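Local atomic coordinates of tyrosyl-DNA phosphodiesterase 2 (Danio rerio, PDB entry 4F1H), a protein that belongs to the endonuclease/exonuclease/phosphatase family, whose members share the DNase I-like fold of packed beta sheets flanked by helices, and holds a magnesium ion. Residues T16-L19 with A20-A23; V173-Q176 with L177-E181. All blocks are in the same frame, centred on the assembly; numbering follows the deposited sequence.

In the fold
Both contacts are local: in each, side chains a few residues apart meet where a loop joins a helix, contact 1 at the start of helix 19-33 and contact 2 at the end of the short helix 173-176. The two lie in different parts of the DNase I-like fold, their centres about 31 Å apart and their nearest atoms about 23 Å apart, so they do not touch. In contact 1 the side chain of Arg22 is about 9 Å from the bound magnesium ion. Segment 177-181 of contact 2 lies in the loop before strand 187-188, with the Gln180 side chain about 3 Å from a bound glycerol. The nearest atoms of contacts 1 and 2 are about 10 Å and about 5 Å from the bound nucleic acid.

Contact 1 of 2, residues T16-L19 with A20-A23; sequences TLNL and ADRA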
ATOM      1  N   THR B  16     -21.805  20.019 -13.579  1.00 26.15           N
ATOM      2  CA  THR B  16     -22.613  21.222 -13.373  1.00 29.37           C
ATOM      3  C   THR B  16     -24.119  20.933 -13.455  1.00 28.98           C
ATOM      4  O   THR B  16     -24.942  21.823 -13.185  1.00 33.67           O
ATOM      5  CB  THR B  16     -22.234  22.329 -14.368  1.00 37.19           C
ATOM      6  OG1 THR B  16     -22.468  21.848 -15.692  1.00 36.15           O
ATOM      7  CG2 THR B  16     -20.741  22.702 -14.231  1.00 38.58           C
ATOM      8  N   LEU B  17     -24.491  19.702 -13.802  1.00 25.53           N
ATOM      9  CA  LEU B  17     -25.922  19.389 -13.938  1.00 22.62           C
ATOM     10  C   LEU B  17     -26.618  19.405 -12.574  1.00 28.60           C
ATOM     11  O   LEU B  17     -26.199  18.699 -11.645  1.00 28.96           O
ATOM     12  CB  LEU B  17     -26.108  18.048 -14.641  1.00 30.39           C
ATOM     13  CG  LEU B  17     -27.558  17.632 -14.930  1.00 42.57           C
ATOM     14  CD1 LEU B  17     -28.265  18.679 -15.803  1.00 40.26           C
ATOM     15  CD2 LEU B  17     -27.586  16.279 -15.600  1.00 43.92           C
ATOM     16  N   ASN B  18     -27.661  20.227 -12.444  1.00 24.46           N
ATOM     17  CA  ASN B  18     -28.375  20.353 -11.172  1.00 22.26           C
ATOM     18  C   ASN B  18     -27.429  20.759 -10.037  1.00 25.74           C
ATOM     19  O   ASN B  18     -27.633  20.373  -8.884  1.00 23.32           O
ATOM     20  CB  ASN B  18     -29.102  19.046 -10.795  1.00 25.91           C
ATOM     21  CG  ASN B  18     -30.183  18.659 -11.790  1.00 33.52           C
ATOM     22  OD1 ASN B  18     -30.031  17.691 -12.531  1.00 43.42           O
ATOM     23  ND2 ASN B  18     -31.277  19.403 -11.802  1.00 40.93           N
ATOM     24  N   LEU B  19     -26.393  21.533 -10.339  1.00 22.62           N
ATOM     25  CA  LEU B  19     -25.449  21.928  -9.260  1.00 21.75           C
ATOM     26  C   LEU B  19     -26.076  22.720  -8.075  1.00 26.76           C
ATOM     27  O   LEU B  19     -25.786  22.434  -6.912  1.00 23.83           O
ATOM     28  CB  LEU B  19     -24.218  22.655  -9.828  1.00 27.93           C
ATOM     29  CG  LEU B  19     -22.996  22.627  -8.898  1.00 27.75           C
ATOM     30  CD1 LEU B  19     -22.573  21.194  -8.525  1.00 29.90           C
ATOM     31  CD2 LEU B  19     -21.847  23.350  -9.587  1.00 31.61           C
ATOM     32  N   ALA B  20     -26.951  23.686  -8.359  1.00 27.01           N
ATOM     33  CA  ALA B  20     -27.637  24.419  -7.296  1.00 25.39           C
ATOM     34  C   ALA B  20     -28.527  23.512  -6.434  1.00 22.51           C
ATOM     35  O   ALA B  20     -28.526  23.639  -5.208  1.00 22.97           O
ATOM     36  CB  ALA B  20     -28.444  25.570  -7.888  1.00 25.44           C
ATOM     37  N   ASP B  21     -29.286  22.605  -7.061  1.00 24.19           N
ATOM     38  CA  ASP B  21     -30.093  21.654  -6.288  1.00 23.25           C
ATOM     39  C   ASP B  21     -29.195  20.749  -5.431  1.00 24.45           C
ATOM     40  O   ASP B  21     -29.538  20.401  -4.288  1.00 23.74           O
ATOM     41  CB  ASP B  21     -30.939  20.779  -7.214  1.00 28.41           C
ATOM     42  CG  ASP B  21     -32.018  21.566  -7.940  1.00 39.68           C
ATOM     43  OD1 ASP B  21     -32.575  22.495  -7.322  1.00 39.04           O
ATOM     44  OD2 ASP B  21     -32.301  21.244  -9.117  1.00 50.09           O
ATOM     45  N   ARG B  22     -28.051  20.342  -5.987  1.00 21.10           N
ATOM     46  CA  ARG B  22     -27.142  19.471  -5.206  1.00 19.51           C
ATOM     47  C   ARG B  22     -26.468  20.203  -4.022  1.00 18.66           C
ATOM     48  O   ARG B  22     -26.277  19.633  -2.940  1.00 20.27           O
ATOM     49  CB  ARG B  22     -26.142  18.742  -6.142  1.00 17.54           C
ATOM     50  CG  ARG B  22     -26.861  17.694  -7.048  1.00 16.47           C
ATOM     51  CD  ARG B  22     -26.071  17.362  -8.298  1.00 21.85           C
ATOM     52  NE  ARG B  22     -24.656  17.326  -7.948  1.00 23.29           N
ATOM     53  CZ  ARG B  22     -23.681  17.838  -8.692  1.00 22.71           C
ATOM     54  NH1 ARG B  22     -23.917  18.409  -9.870  1.00 22.71           N
ATOM     55  NH2 ARG B  22     -22.455  17.780  -8.234  1.00 20.89           N
ATOM     56  N   ALA B  23     -26.161  21.495  -4.177  1.00 17.71           N
ATOM     57  CA  ALA B  23     -25.605  22.274  -3.071  1.00 19.53           C
ATOM     58  C   ALA B  23     -26.639  22.418  -1.958  1.00 18.83           C
ATOM     59  O   ALA B  23     -26.290  22.403  -0.769  1.00 17.89           O
ATOM     60  CB  ALA B  23     -25.157  23.661  -3.550  1.00 19.28           C
TER
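Arg22 reaches back from the first turn of helix 19-33 to the loop before it, where its NH1 donates to Leu17 O at 2.9 Å. NH1 also donates to Asp15 O, NE to Thr238 O and NH2 to Asp12 O. Leu17 O sits at the guanidinium edge, only 5° out of its plane, whereas NH1 stands above the carbonyl plane of Leu17. Leu19 CD1 lies over one guanidinium face, 3.4 Å from both NH1 and NH2 of Arg22. The bend of the Arg22 chain at chi3 (38°) turns the guanidinium toward Leu17 O. Arg22 N also donates to Asn18 O at 2.9 Å, and Ala23 N to Leu19 O. Asn18 occupies the N-cap position, but its side chain makes no capping bond; its ND2 instead has a weak bond to Asp21 OD2 at 3.4 Å. Thr16 to Leu19 form a type II beta turn, closed by Leu19 N to Thr16 O. Farther out, Asp21 OD1 pairs with Arg24. Gripped by several main-chain carbonyls, the buried guanidinium is fixed in rotation and ties the helix start to the loop after strand 4-10 and to the one holding Thr238; those carbonyl dipoles would be expected to stabilise its positive charge.

Contact 2 of 2, residues V173-Q176 with L177-E181; sequences VWEQ and LGKQE
The indole of Trp174 has Lys179 CA over one face and Gln180 O at its edge; the contact forms where helix 173-176 ends in a Schellman motif. Lys179 CA makes a CH-pi contact, 3.6 Å from the centroid of the six-membered ring and offset toward the rim. The Lys179 side chain crosses the indole at about a right angle, its CB 3.6 Å from Trp174 CH2 and its CG near CZ3. At the edge, NE1 donates to Gln180 O at 2.9 Å, with the oxygen 11° out of the ring plane. Trp174 CG is anti to the backbone N (chi1 175°), which swings the ring from the helix toward the chain that follows.

The motif turns at Gly178, which at phi 109° takes a backbone shape suited to a residue with no CB. Two bonds run back into the last helical turn: Gly178 N to Glu175 O, approached from above the carbonyl plane, and Lys179 N to Trp174 O at 3.1 Å. Leu177 N bonds to Val173 O, and Leu177 CD1 lies alongside Val173 CG1 at 3.7 Å; Pro221 packs against both side chains. Beyond CG, Lys179 runs extended beside Glu175, their charged ends not in contact, while Arg204 is a long, weak ion partner of Glu175. The extended Gln180 side chain carries its amide to Leu177, NE2 donating almost straight to Leu177 O. A water bridges the turn, donating to Trp174 O at 2.7 Å and accepting from Gln180 N at 2.8 Å.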
ATOM      1  N   VAL B 173      -9.458   5.671   9.947  1.00 19.65           N
ATOM      2  CA  VAL B 173     -10.625   5.508  10.834  1.00 20.09           C
ATOM      3  C   VAL B 173     -11.520   4.318  10.448  1.00 19.69           C
ATOM      4  O   VAL B 173     -12.013   3.572  11.324  1.00 23.60           O
ATOM      5  CB  VAL B 173     -11.436   6.834  10.944  1.00 22.64           C
ATOM      6  CG1 VAL B 173     -12.743   6.642  11.687  1.00 31.50           C
ATOM      7  CG2 VAL B 173     -10.581   7.916  11.611  1.00 20.16           C
ATOM      8  N   TRP B 174     -11.749   4.129   9.145  1.00 20.78           N
ATOM      9  CA  TRP B 174     -12.585   3.018   8.729  1.00 18.22           C
ATOM     10  C   TRP B 174     -11.959   1.689   9.180  1.00 21.38           C
ATOM     11  O   TRP B 174     -12.683   0.795   9.631  1.00 21.34           O
ATOM     12  CB  TRP B 174     -12.791   3.029   7.214  1.00 16.67           C
ATOM     13  CG  TRP B 174     -13.541   1.853   6.727  1.00 20.11           C
ATOM     14  CD1 TRP B 174     -14.892   1.665   6.814  1.00 20.35           C
ATOM     15  CD2 TRP B 174     -13.007   0.703   6.046  1.00 20.35           C
ATOM     16  NE1 TRP B 174     -15.235   0.468   6.215  1.00 21.70           N
ATOM     17  CE2 TRP B 174     -14.101  -0.142   5.750  1.00 18.64           C
ATOM     18  CE3 TRP B 174     -11.718   0.308   5.660  1.00 21.82           C
ATOM     19  CZ2 TRP B 174     -13.941  -1.385   5.101  1.00 19.82           C
ATOM     20  CZ3 TRP B 174     -11.551  -0.917   5.006  1.00 21.90           C
ATOM     21  CH2 TRP B 174     -12.663  -1.752   4.735  1.00 19.83           C
ATOM     22  N   GLU B 175     -10.641   1.549   9.044  1.00 19.65           N
ATOM     23  CA  GLU B 175      -9.964   0.319   9.508  1.00 23.85           C
ATOM     24  C   GLU B 175     -10.098   0.182  11.015  1.00 29.45           C
ATOM     25  O   GLU B 175     -10.448  -0.883  11.543  1.00 24.04           O
ATOM     26  CB  GLU B 175      -8.478   0.351   9.125  1.00 21.28           C
ATOM     27  CG  GLU B 175      -8.269   0.337   7.629  1.00 22.71           C
ATOM     28  CD  GLU B 175      -6.800   0.328   7.239  1.00 26.29           C
ATOM     29  OE1 GLU B 175      -5.923   0.631   8.086  1.00 32.00           O
ATOM     30  OE2 GLU B 175      -6.530   0.007   6.065  1.00 36.12           O
ATOM     31  N   GLN B 176      -9.833   1.274  11.714  1.00 22.65           N
ATOM     32  CA  GLN B 176      -9.851   1.279  13.175  1.00 26.52           C
ATOM     33  C   GLN B 176     -11.240   0.917  13.700  1.00 24.84           C
ATOM     34  O   GLN B 176     -11.374   0.266  14.757  1.00 27.37           O
ATOM     35  CB  GLN B 176      -9.396   2.658  13.681  1.00 26.45           C
ATOM     36  CG  GLN B 176      -9.150   2.747  15.177  1.00 35.82           C
ATOM     37  CD  GLN B 176      -7.913   1.968  15.604  1.00 48.79           C
ATOM     38  OE1 GLN B 176      -6.994   1.741  14.811  1.00 47.49           O
ATOM     39  NE2 GLN B 176      -7.887   1.551  16.863  1.00 55.76           N
ATOM     40  N   LEU B 177     -12.287   1.294  12.957  1.00 21.02           N
ATOM     41  CA  LEU B 177     -13.654   1.011  13.390  1.00 22.78           C
ATOM     42  C   LEU B 177     -14.123  -0.400  13.006  1.00 31.40           C
ATOM     43  O   LEU B 177     -15.280  -0.760  13.236  1.00 31.77           O
ATOM     44  CB  LEU B 177     -14.645   2.079  12.892  1.00 25.51           C
ATOM     45  CG  LEU B 177     -14.522   3.438  13.576  1.00 21.88           C
ATOM     46  CD1 LEU B 177     -15.467   4.458  12.938  1.00 25.64           C
ATOM     47  CD2 LEU B 177     -14.834   3.311  15.062  1.00 25.29           C
ATOM     48  N   GLY B 178     -13.230  -1.192  12.437  1.00 25.70           N
ATOM     49  CA  GLY B 178     -13.542  -2.595  12.200  1.00 27.87           C
ATOM     50  C   GLY B 178     -13.761  -3.026  10.763  1.00 30.05           C
ATOM     51  O   GLY B 178     -14.307  -4.119  10.498  1.00 26.28           O
ATOM     52  N   LYS B 179     -13.352  -2.176   9.828  1.00 23.98           N
ATOM     53  CA  LYS B 179     -13.528  -2.467   8.402  1.00 20.06           C
ATOM     54  C   LYS B 179     -14.974  -2.885   8.069  1.00 21.90           C
ATOM     55  O   LYS B 179     -15.206  -3.919   7.391  1.00 27.77           O
ATOM     56  CB  LYS B 179     -12.544  -3.527   7.911  1.00 24.48           C
ATOM     57  CG  LYS B 179     -11.066  -3.093   7.953  1.00 26.40           C
ATOM     58  CD  LYS B 179     -10.177  -4.164   7.328  1.00 36.48           C
ATOM     59  CE  LYS B 179      -8.745  -3.696   7.217  1.00 40.76           C
ATOM     60  NZ  LYS B 179      -7.906  -4.704   6.490  1.00 45.06           N
ATOM     61  N   GLN B 180     -15.920  -2.063   8.488  1.00 24.58           N
ATOM     62  CA  GLN B 180     -17.340  -2.395   8.365  1.00 23.19           C
ATOM     63  C   GLN B 180     -17.797  -2.340   6.913  1.00 30.49           C
ATOM     64  O   GLN B 180     -17.467  -1.401   6.174  1.00 28.63           O
ATOM     65  CB  GLN B 180     -18.183  -1.505   9.283  1.00 24.04           C
ATOM     66  CG  GLN B 180     -17.730  -1.616  10.757  1.00 28.92           C
ATOM     67  CD  GLN B 180     -18.676  -0.959  11.728  1.00 41.96           C
ATOM     68  OE1 GLN B 180     -19.851  -0.791  11.433  1.00 42.92           O
ATOM     69  NE2 GLN B 180     -18.170  -0.590  12.901  1.00 47.17           N
ATOM     70  N   GLU B 181     -18.540  -3.366   6.502  1.00 30.34           N
ATOM     71  CA  GLU B 181     -18.780  -3.591   5.086  1.00 37.21           C
ATOM     72  C   GLU B 181     -19.681  -2.548   4.466  1.00 37.85           C
ATOM     73  O   GLU B 181     -19.555  -2.218   3.287  1.00 38.23           O
ATOM     74  CB  GLU B 181     -19.352  -4.997   4.857  1.00 43.01           C
ATOM     75  CG  GLU B 181     -18.319  -5.963   4.307  1.00 50.31           C
ATOM     76  CD  GLU B 181     -17.680  -5.443   3.031  1.00 51.41           C
ATOM     77  OE1 GLU B 181     -18.424  -4.905   2.177  1.00 55.21           O
ATOM     78  OE2 GLU B 181     -16.439  -5.566   2.887  1.00 45.91           O
TER
HETATM   79  O   HOH W   1     -15.376   0.364   9.846  1.00 26.08           O